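Helix-turn-helix transcriptional regulator (Pseudomonas aeruginosa, PDB 5XHX) probably binds DNA and controls transcription as a LuxR-family regulator, of which this chain is the N-terminal ligand-binding domain. Local coordinates at residues Phe27-Arg30 / Ile31-Gln34; Ile74-Ile78 / Thr79-Leu83; Val133-Asp136 / Gly137-Leu141. One frame throughout, in Å; residues are numbered along the deposited sequence.

All three contacts are local. Contacts 1 and 2 each lie along one helical stretch, and contact 3 is the turn end of a beta hairpin. Contact 1 is the most buried. W29, L32 and A33 face the sheet, while F28 and I31 pack on neighbouring helices. It touches contact 3 where W29 CZ2 comes to 4.1 Å from L141 CD1. Contacts 2 and 3 are partly buried. Contact 2 touches neither of the others. The chemistry follows the place. Contact 1 combines regular helix bonds with aromatic and aliphatic packing. Contact 2 has wider-turn bonds and a CH-pi contact. Contact 3 gathers backbone donors and an arginine on one aspartate at the end of a hairpin.

Contact 1: Phe27-Arg30 / Ile31-Gln34; sequences FFWR and ILAQ
L32 and F28 both place CG opposite the backbone N, with chi1 at 175° in L32. Their side chains therefore run side by side and point the same way. The indole of W29 reaches the same leucine. One methyl group, L32 CD2, serves both rings. L32 CD2 lies 4.0 Å from F28 CZ and 3.8 Å from W29 CZ3. The two aromatic groups also meet each other, for F28 CD2 sits over the centre of one indole face. L19 of helix 11-21 packs on F28 and L32, and W45 of strand 44-50 packs on W29.

F27 stands at the N-cap position. Its CG is held between the backbone N and the carbonyl carbon (chi1 43°), and the ring is met at its edge by I31. There F27 CD1 lies 3.8 Å from I31 CG1. The far end of the same isoleucine turns to R30. I31 CD1 lies over one face of the guanidinium, toward its rim, and is 3.9 Å from R30 CZ.

The backbone adds four regular helix bonds. The first runs from I31 N to F27 O at 3.1 Å, which ties the residue at the N-cap position to the first turn. A33 N to W29 O, at 2.9 Å, is nearly straight.

Most of these side chains are buried and apolar, and contacts between carbon atoms dominate. The indole NH of buried W29 is satisfied from outside, since W29 NE1 donates to E177 OE2. At the exposed side of the helix R30 is different: one methyl, I31 CD1, lies over part of its flat charged group and would probably shield that part from water.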
ATOM      1  N   PHE A  27      -2.342  12.872  -7.003  1.00 39.16           N
ATOM      2  CA  PHE A  27      -1.896  13.536  -5.786  1.00 37.25           C
ATOM      3  C   PHE A  27      -1.204  12.592  -4.804  1.00 32.23           C
ATOM      4  O   PHE A  27      -1.082  12.937  -3.625  1.00 37.32           O
ATOM      5  CB  PHE A  27      -3.086  14.209  -5.096  1.00 43.28           C
ATOM      6  CG  PHE A  27      -4.330  13.353  -5.064  1.00 44.61           C
ATOM      7  CD1 PHE A  27      -4.592  12.526  -3.986  1.00 46.72           C
ATOM      8  CD2 PHE A  27      -5.224  13.362  -6.128  1.00 46.96           C
ATOM      9  CE1 PHE A  27      -5.734  11.731  -3.955  1.00 47.74           C
ATOM     10  CE2 PHE A  27      -6.364  12.573  -6.112  1.00 47.96           C
ATOM     11  CZ  PHE A  27      -6.621  11.757  -5.017  1.00 52.55           C
ATOM     12  N   PHE A  28      -0.761  11.416  -5.255  1.00 34.78           N
ATOM     13  CA  PHE A  28      -0.155  10.454  -4.333  1.00 32.69           C
ATOM     14  C   PHE A  28       1.047  11.046  -3.598  1.00 29.83           C
ATOM     15  O   PHE A  28       1.154  10.926  -2.376  1.00 30.20           O
ATOM     16  CB  PHE A  28       0.268   9.188  -5.073  1.00 28.81           C
ATOM     17  CG  PHE A  28       1.208   8.317  -4.272  1.00 33.58           C
ATOM     18  CD1 PHE A  28       0.718   7.490  -3.255  1.00 29.04           C
ATOM     19  CD2 PHE A  28       2.584   8.341  -4.512  1.00 31.71           C
ATOM     20  CE1 PHE A  28       1.578   6.704  -2.501  1.00 29.00           C
ATOM     21  CE2 PHE A  28       3.455   7.550  -3.754  1.00 31.14           C
ATOM     22  CZ  PHE A  28       2.947   6.728  -2.753  1.00 28.02           C
ATOM     23  N   TRP A  29       1.984  11.666  -4.330  1.00 30.32           N
ATOM     24  CA  TRP A  29       3.197  12.159  -3.676  1.00 30.69           C
ATOM     25  C   TRP A  29       2.881  13.256  -2.671  1.00 30.69           C
ATOM     26  O   TRP A  29       3.520  13.341  -1.615  1.00 31.21           O
ATOM     27  CB  TRP A  29       4.209  12.658  -4.718  1.00 29.64           C
ATOM     28  CG  TRP A  29       4.726  11.546  -5.554  1.00 30.10           C
ATOM     29  CD1 TRP A  29       4.412  11.288  -6.845  1.00 29.69           C
ATOM     30  CD2 TRP A  29       5.614  10.494  -5.136  1.00 26.82           C
ATOM     31  NE1 TRP A  29       5.072  10.169  -7.278  1.00 28.40           N
ATOM     32  CE2 TRP A  29       5.820   9.665  -6.247  1.00 26.05           C
ATOM     33  CE3 TRP A  29       6.286  10.205  -3.942  1.00 27.05           C
ATOM     34  CZ2 TRP A  29       6.645   8.535  -6.200  1.00 28.62           C
ATOM     35  CZ3 TRP A  29       7.112   9.090  -3.895  1.00 24.22           C
ATOM     36  CH2 TRP A  29       7.279   8.268  -5.012  1.00 25.55           C
ATOM     37  N   ARG A  30       1.907  14.118  -2.984  1.00 33.64           N
ATOM     38  CA  ARG A  30       1.478  15.113  -2.005  1.00 32.15           C
ATOM     39  C   ARG A  30       0.973  14.447  -0.730  1.00 31.48           C
ATOM     40  O   ARG A  30       1.295  14.893   0.377  1.00 34.19           O
ATOM     41  CB  ARG A  30       0.399  16.032  -2.593  1.00 35.05           C
ATOM     42  CG  ARG A  30      -0.022  17.144  -1.607  1.00 41.22           C
ATOM     43  CD  ARG A  30      -1.109  18.091  -2.148  1.00 44.49           C
ATOM     44  NE  ARG A  30      -2.293  17.383  -2.631  1.00 53.28           N
ATOM     45  CZ  ARG A  30      -3.350  17.064  -1.880  1.00 51.57           C
ATOM     46  NH1 ARG A  30      -3.386  17.384  -0.592  1.00 45.71           N
ATOM     47  NH2 ARG A  30      -4.376  16.418  -2.424  1.00 48.35           N
ATOM     48  N   ILE A  31       0.205  13.360  -0.860  1.00 36.38           N
ATOM     49  CA  ILE A  31      -0.334  12.704   0.335  1.00 31.51           C
ATOM     50  C   ILE A  31       0.775  12.005   1.114  1.00 31.20           C
ATOM     51  O   ILE A  31       0.776  12.006   2.349  1.00 27.73           O
ATOM     52  CB  ILE A  31      -1.464  11.724  -0.039  1.00 34.96           C
ATOM     53  CG1 ILE A  31      -2.596  12.457  -0.773  1.00 34.07           C
ATOM     54  CG2 ILE A  31      -2.006  11.028   1.244  1.00 30.03           C
ATOM     55  CD1 ILE A  31      -3.120  13.653  -0.011  1.00 39.02           C
ATOM     56  N   LEU A  32       1.740  11.405   0.414  1.00 32.60           N
ATOM     57  CA  LEU A  32       2.864  10.778   1.106  1.00 30.56           C
ATOM     58  C   LEU A  32       3.683  11.812   1.878  1.00 30.75           C
ATOM     59  O   LEU A  32       3.996  11.625   3.062  1.00 28.78           O
ATOM     60  CB  LEU A  32       3.731  10.014   0.095  1.00 30.43           C
ATOM     61  CG  LEU A  32       5.023   9.386   0.649  1.00 33.73           C
ATOM     62  CD1 LEU A  32       4.760   8.555   1.910  1.00 31.44           C
ATOM     63  CD2 LEU A  32       5.691   8.538  -0.422  1.00 26.66           C
ATOM     64  N   ALA A  33       4.023  12.930   1.229  1.00 32.66           N
ATOM     65  CA  ALA A  33       4.780  13.977   1.918  1.00 31.05           C
ATOM     66  C   ALA A  33       4.000  14.552   3.095  1.00 31.02           C
ATOM     67  O   ALA A  33       4.580  14.866   4.141  1.00 33.35           O
ATOM     68  CB  ALA A  33       5.142  15.092   0.931  1.00 32.41           C
ATOM     69  N   GLN A  34       2.689  14.732   2.936  1.00 34.22           N
ATOM     70  CA  GLN A  34       1.887  15.247   4.050  1.00 37.43           C
ATOM     71  C   GLN A  34       1.796  14.232   5.182  1.00 35.79           C
ATOM     72  O   GLN A  34       1.815  14.607   6.362  1.00 36.70           O
ATOM     73  CB  GLN A  34       0.491  15.645   3.557  1.00 38.89           C
ATOM     74  CG  GLN A  34       0.519  16.932   2.714  1.00 46.34           C
ATOM     75  CD  GLN A  34      -0.815  17.265   2.063  1.00 52.36           C
ATOM     76  OE1 GLN A  34      -1.790  16.519   2.188  1.00 53.90           O
ATOM     77  NE2 GLN A  34      -0.860  18.394   1.354  1.00 50.73           N
TER

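Contact 2: Ile74-Ile78 / Thr79-Leu83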
ATOM      1  N   ILE A  74      13.244  25.301 -12.763  1.00 39.60           N
ATOM      2  CA  ILE A  74      13.005  23.866 -12.909  1.00 40.91           C
ATOM      3  C   ILE A  74      13.713  23.340 -14.152  1.00 39.83           C
ATOM      4  O   ILE A  74      14.394  22.309 -14.111  1.00 33.96           O
ATOM      5  CB  ILE A  74      11.498  23.567 -12.964  1.00 38.92           C
ATOM      6  CG1 ILE A  74      10.798  24.049 -11.687  1.00 49.00           C
ATOM      7  CG2 ILE A  74      11.272  22.081 -13.195  1.00 40.81           C
ATOM      8  CD1 ILE A  74      11.195  23.297 -10.432  1.00 47.41           C
ATOM      9  N   SER A  75      13.560  24.049 -15.275  1.00 37.73           N
ATOM     10  CA  SER A  75      14.257  23.670 -16.501  1.00 33.30           C
ATOM     11  C   SER A  75      15.768  23.689 -16.307  1.00 32.52           C
ATOM     12  O   SER A  75      16.470  22.782 -16.772  1.00 29.85           O
ATOM     13  CB  SER A  75      13.838  24.601 -17.639  1.00 37.06           C
ATOM     14  OG  SER A  75      14.608  24.353 -18.792  1.00 48.14           O
ATOM     15  N   ARG A  76      16.289  24.702 -15.596  1.00 31.12           N
ATOM     16  CA  ARG A  76      17.725  24.747 -15.328  1.00 33.15           C
ATOM     17  C   ARG A  76      18.172  23.547 -14.506  1.00 33.13           C
ATOM     18  O   ARG A  76      19.251  22.983 -14.745  1.00 27.29           O
ATOM     19  CB  ARG A  76      18.107  26.036 -14.600  1.00 34.72           C
ATOM     20  CG  ARG A  76      17.978  27.314 -15.431  1.00 41.27           C
ATOM     21  CD  ARG A  76      18.952  28.360 -14.904  1.00 42.74           C
ATOM     22  NE  ARG A  76      20.322  27.979 -15.222  1.00 44.56           N
ATOM     23  CZ  ARG A  76      21.399  28.383 -14.560  1.00 46.57           C
ATOM     24  NH1 ARG A  76      21.284  29.191 -13.507  1.00 39.81           N
ATOM     25  NH2 ARG A  76      22.596  27.965 -14.953  1.00 43.06           N
ATOM     26  N   TYR A  77      17.386  23.179 -13.495  1.00 28.92           N
ATOM     27  CA  TYR A  77      17.707  21.983 -12.729  1.00 30.09           C
ATOM     28  C   TYR A  77      17.793  20.777 -13.652  1.00 25.27           C
ATOM     29  O   TYR A  77      18.803  20.065 -13.677  1.00 28.44           O
ATOM     30  CB  TYR A  77      16.656  21.762 -11.625  1.00 30.61           C
ATOM     31  CG  TYR A  77      16.982  20.573 -10.757  1.00 28.53           C
ATOM     32  CD1 TYR A  77      17.887  20.680  -9.716  1.00 27.75           C
ATOM     33  CD2 TYR A  77      16.403  19.348 -10.992  1.00 29.65           C
ATOM     34  CE1 TYR A  77      18.200  19.601  -8.924  1.00 28.97           C
ATOM     35  CE2 TYR A  77      16.714  18.244 -10.200  1.00 29.87           C
ATOM     36  CZ  TYR A  77      17.609  18.376  -9.175  1.00 27.77           C
ATOM     37  OH  TYR A  77      17.934  17.290  -8.393  1.00 27.45           O
ATOM     38  N   ILE A  78      16.753  20.565 -14.454  1.00 25.10           N
ATOM     39  CA  ILE A  78      16.670  19.373 -15.293  1.00 31.53           C
ATOM     40  C   ILE A  78      17.800  19.326 -16.325  1.00 37.12           C
ATOM     41  O   ILE A  78      18.347  18.249 -16.613  1.00 31.78           O
ATOM     42  CB  ILE A  78      15.283  19.307 -15.947  1.00 31.90           C
ATOM     43  CG1 ILE A  78      14.220  19.023 -14.872  1.00 36.25           C
ATOM     44  CG2 ILE A  78      15.231  18.256 -17.046  1.00 38.20           C
ATOM     45  CD1 ILE A  78      12.799  19.017 -15.420  1.00 42.00           C
ATOM     46  N   THR A  79      18.180  20.478 -16.895  1.00 30.60           N
ATOM     47  CA  THR A  79      19.161  20.457 -17.987  1.00 30.88           C
ATOM     48  C   THR A  79      20.593  20.630 -17.505  1.00 29.68           C
ATOM     49  O   THR A  79      21.503  20.727 -18.339  1.00 34.28           O
ATOM     50  CB  THR A  79      18.857  21.541 -19.038  1.00 29.37           C
ATOM     51  OG1 THR A  79      18.974  22.835 -18.430  1.00 29.73           O
ATOM     52  CG2 THR A  79      17.470  21.366 -19.603  1.00 29.21           C
ATOM     53  N   GLY A  80      20.840  20.650 -16.197  1.00 29.16           N
ATOM     54  CA  GLY A  80      22.229  20.703 -15.781  1.00 29.59           C
ATOM     55  C   GLY A  80      22.531  20.937 -14.321  1.00 23.52           C
ATOM     56  O   GLY A  80      23.476  20.352 -13.790  1.00 25.72           O
ATOM     57  N   LEU A  81      21.767  21.803 -13.654  1.00 25.25           N
ATOM     58  CA  LEU A  81      22.077  22.105 -12.260  1.00 28.87           C
ATOM     59  C   LEU A  81      21.942  20.879 -11.353  1.00 23.99           C
ATOM     60  O   LEU A  81      22.607  20.809 -10.319  1.00 25.70           O
ATOM     61  CB  LEU A  81      21.175  23.228 -11.740  1.00 34.83           C
ATOM     62  CG  LEU A  81      21.526  24.649 -12.168  1.00 39.20           C
ATOM     63  CD1 LEU A  81      20.484  25.616 -11.602  1.00 37.67           C
ATOM     64  CD2 LEU A  81      22.927  25.012 -11.683  1.00 38.68           C
ATOM     65  N   TYR A  82      21.115  19.901 -11.726  1.00 23.60           N
ATOM     66  CA  TYR A  82      21.007  18.678 -10.924  1.00 27.56           C
ATOM     67  C   TYR A  82      22.338  17.967 -10.771  1.00 28.54           C
ATOM     68  O   TYR A  82      22.504  17.171  -9.836  1.00 24.93           O
ATOM     69  CB  TYR A  82      20.013  17.701 -11.551  1.00 27.69           C
ATOM     70  CG  TYR A  82      20.607  16.904 -12.699  1.00 26.53           C
ATOM     71  CD1 TYR A  82      20.577  17.399 -13.996  1.00 29.00           C
ATOM     72  CD2 TYR A  82      21.194  15.653 -12.488  1.00 26.01           C
ATOM     73  CE1 TYR A  82      21.114  16.674 -15.055  1.00 28.20           C
ATOM     74  CE2 TYR A  82      21.750  14.925 -13.547  1.00 26.78           C
ATOM     75  CZ  TYR A  82      21.694  15.435 -14.827  1.00 29.53           C
ATOM     76  OH  TYR A  82      22.213  14.715 -15.897  1.00 28.85           O
ATOM     77  N   LEU A  83      23.277  18.195 -11.698  1.00 26.94           N
ATOM     78  CA  LEU A  83      24.597  17.584 -11.582  1.00 26.33           C
ATOM     79  C   LEU A  83      25.330  18.036 -10.330  1.00 24.61           C
ATOM     80  O   LEU A  83      26.219  17.323  -9.845  1.00 27.71           O
ATOM     81  CB  LEU A  83      25.440  17.899 -12.826  1.00 28.58           C
ATOM     82  CG  LEU A  83      24.923  17.219 -14.099  1.00 29.28           C
ATOM     83  CD1 LEU A  83      25.630  17.746 -15.392  1.00 27.45           C
ATOM     84  CD2 LEU A  83      25.096  15.704 -13.951  1.00 25.06           C
TER
HETATM   85  O   HOH W   1      17.229  24.854 -19.705  1.00 41.83           O
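The Y77 ring carries Y82 CB on one face, offset toward the rim, in a CH-pi contact. Y82 CB lies 3.6 Å from the centroid of the Y77 ring, 18° off the ring normal. The ring of Y82 receives Y77 O at its edge, in the ring plane, with Y82 CD1 3.2 Å from Y77 O. L83 CG lies over one face of the Y82 ring, toward its rim. The R76 guanidinium has L81 CD1 over one face, toward its rim, and L81 CD1 also reaches R76 CB at 3.8 Å.

Torsions explain the tyrosine pair. Y77 puts CG anti to its backbone N (chi1 -177°), which swings the ring along the helix to Y82. The two side chains cross at about a right angle.

Beyond the packing, Y77 O takes two donors. Y82 N meets Y77 O in the carbonyl plane, on a lone pair, at 3.0 Å. G80 N comes from above that plane and is longer, 3.3 Å from Y77 O. R76 O is bonded to L81 N at 3.0 Å and almost straight (170°). A water bridges S75 OG and T79 OG1 on the exposed side.

The polar ends have outside partners: R76 forms a salt bridge with E114, and Y77 OH is hydrogen-bonded to D85 OD2. The Y77 ring also stacks on Y119 of helix 114-123. Bonds to the fifth residue, from L81 N to R76 O and from Y82 N to Y77 O, mark a wider pi-type turn near the C-terminal part of helix 72-81, with Y82 and L83 in 3-10 conformation.

Contact 3: Val133-Asp136 / Gly137-Leu141; sequences VPLD and GERTL
D136 takes backbone donors from E138 and R139 and the guanidinium of R139. D136 OD1 accepts E138 N at 2.6 Å, which makes an Asx turn, and R139 N at 3.2 Å. Both donors come from the same face of the carboxylate plane. D136 OD2 faces the guanidinium of R139 in a salt bridge. R139 NE is 2.7 Å from D136 OD2, and R139 NH2 donates to the same oxygen. The two flat groups are nearly coplanar, 20° apart, and D136 lies at the edge of the guanidinium. L135 CD1 lies over one guanidinium face, 3.8 Å from R139 NH1.

The backbone closes the hairpin. V133 and L141 form an antiparallel hydrogen-bonded pair with two bonds, and L135 N donates to R139 O at 2.9 Å. A water donates to both D136 O and R139 O, so R139 O has two donors. E138 is served from outside: its OE1 accepts from D52 N, and its O from R92 NH1.

V133 and L141 point to the side covered by M170 of helix 153-173. T140 points to helix 86-92, and its backbone bonds F50 of strand 44-50, the next strand of the sheet.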
ATOM      1  N   VAL A 133      15.249   4.957  -3.843  1.00 27.51           N
ATOM      2  CA  VAL A 133      14.801   3.612  -4.174  1.00 27.69           C
ATOM      3  C   VAL A 133      15.340   3.248  -5.551  1.00 26.76           C
ATOM      4  O   VAL A 133      14.841   3.741  -6.567  1.00 27.06           O
ATOM      5  CB  VAL A 133      13.270   3.502  -4.123  1.00 30.89           C
ATOM      6  CG1 VAL A 133      12.816   2.094  -4.530  1.00 30.04           C
ATOM      7  CG2 VAL A 133      12.790   3.859  -2.712  1.00 29.69           C
ATOM      8  N   PRO A 134      16.370   2.408  -5.622  1.00 26.99           N
ATOM      9  CA  PRO A 134      16.850   1.925  -6.924  1.00 30.15           C
ATOM     10  C   PRO A 134      15.728   1.232  -7.686  1.00 36.20           C
ATOM     11  O   PRO A 134      14.977   0.429  -7.126  1.00 32.49           O
ATOM     12  CB  PRO A 134      17.972   0.945  -6.550  1.00 33.40           C
ATOM     13  CG  PRO A 134      18.448   1.396  -5.201  1.00 31.85           C
ATOM     14  CD  PRO A 134      17.237   1.977  -4.505  1.00 28.59           C
ATOM     15  N   LEU A 135      15.586   1.587  -8.960  1.00 32.82           N
ATOM     16  CA  LEU A 135      14.587   0.959  -9.818  1.00 39.18           C
ATOM     17  C   LEU A 135      15.182  -0.104 -10.712  1.00 44.59           C
ATOM     18  O   LEU A 135      14.506  -1.087 -11.039  1.00 52.37           O
ATOM     19  CB  LEU A 135      13.889   1.997 -10.696  1.00 33.29           C
ATOM     20  CG  LEU A 135      13.018   2.982  -9.940  1.00 34.37           C
ATOM     21  CD1 LEU A 135      12.211   3.849 -10.905  1.00 35.23           C
ATOM     22  CD2 LEU A 135      12.118   2.222  -8.966  1.00 35.99           C
ATOM     23  N   ASP A 136      16.431   0.081 -11.107  1.00 39.48           N
ATOM     24  CA  ASP A 136      17.156  -0.911 -11.873  1.00 50.11           C
ATOM     25  C   ASP A 136      18.630  -0.539 -11.766  1.00 52.78           C
ATOM     26  O   ASP A 136      19.031   0.171 -10.835  1.00 49.79           O
ATOM     27  CB  ASP A 136      16.639  -0.971 -13.319  1.00 43.22           C
ATOM     28  CG  ASP A 136      16.729   0.370 -14.021  1.00 45.20           C
ATOM     29  OD1 ASP A 136      17.862   0.816 -14.281  1.00 56.41           O
ATOM     30  OD2 ASP A 136      15.677   0.979 -14.308  1.00 46.12           O
ATOM     31  N   GLY A 137      19.434  -0.997 -12.726  1.00 48.11           N
ATOM     32  CA  GLY A 137      20.852  -0.701 -12.678  1.00 49.95           C
ATOM     33  C   GLY A 137      21.188   0.759 -12.897  1.00 52.47           C
ATOM     34  O   GLY A 137      22.301   1.183 -12.561  1.00 48.59           O
ATOM     35  N   GLU A 138      20.262   1.542 -13.450  1.00 40.61           N
ATOM     36  CA  GLU A 138      20.573   2.937 -13.750  1.00 47.09           C
ATOM     37  C   GLU A 138      19.677   3.952 -13.053  1.00 36.54           C
ATOM     38  O   GLU A 138      20.133   5.066 -12.785  1.00 39.07           O
ATOM     39  CB  GLU A 138      20.500   3.196 -15.265  1.00 48.56           C
ATOM     40  CG  GLU A 138      20.948   4.615 -15.667  1.00 45.39           C
ATOM     41  CD  GLU A 138      20.329   5.075 -16.971  1.00 46.95           C
ATOM     42  OE1 GLU A 138      20.280   6.306 -17.221  1.00 46.36           O
ATOM     43  OE2 GLU A 138      19.878   4.204 -17.748  1.00 55.45           O
ATOM     44  N   ARG A 139      18.427   3.620 -12.765  1.00 27.15           N
ATOM     45  CA  ARG A 139      17.473   4.614 -12.305  1.00 28.75           C
ATOM     46  C   ARG A 139      17.284   4.522 -10.795  1.00 31.81           C
ATOM     47  O   ARG A 139      17.391   3.444 -10.202  1.00 31.88           O
ATOM     48  CB  ARG A 139      16.144   4.445 -13.037  1.00 31.40           C
ATOM     49  CG  ARG A 139      16.256   4.733 -14.541  1.00 33.48           C
ATOM     50  CD  ARG A 139      14.910   4.560 -15.212  1.00 32.45           C
ATOM     51  NE  ARG A 139      14.415   3.220 -14.948  1.00 38.57           N
ATOM     52  CZ  ARG A 139      13.140   2.918 -14.731  1.00 38.50           C
ATOM     53  NH1 ARG A 139      12.212   3.870 -14.741  1.00 36.96           N
ATOM     54  NH2 ARG A 139      12.803   1.660 -14.484  1.00 39.47           N
ATOM     55  N   THR A 140      17.043   5.679 -10.172  1.00 26.11           N
ATOM     56  CA  THR A 140      16.814   5.774  -8.732  1.00 26.64           C
ATOM     57  C   THR A 140      15.599   6.657  -8.500  1.00 30.80           C
ATOM     58  O   THR A 140      15.616   7.846  -8.850  1.00 26.71           O
ATOM     59  CB  THR A 140      18.022   6.355  -7.993  1.00 27.49           C
ATOM     60  OG1 THR A 140      19.214   5.668  -8.384  1.00 29.93           O
ATOM     61  CG2 THR A 140      17.845   6.209  -6.468  1.00 26.50           C
ATOM     62  N   LEU A 141      14.547   6.083  -7.919  1.00 25.52           N
ATOM     63  CA  LEU A 141      13.376   6.862  -7.530  1.00 25.89           C
ATOM     64  C   LEU A 141      13.634   7.543  -6.189  1.00 26.20           C
ATOM     65  O   LEU A 141      14.037   6.895  -5.219  1.00 24.82           O
ATOM     66  CB  LEU A 141      12.138   5.967  -7.451  1.00 29.24           C
ATOM     67  CG  LEU A 141      10.857   6.552  -6.850  1.00 29.24           C
ATOM     68  CD1 LEU A 141      10.330   7.708  -7.709  1.00 24.24           C
ATOM     69  CD2 LEU A 141       9.779   5.477  -6.742  1.00 25.91           C
TER
HETATM   70  O   HOH W   2      19.728   2.294  -9.706  1.00 39.54           O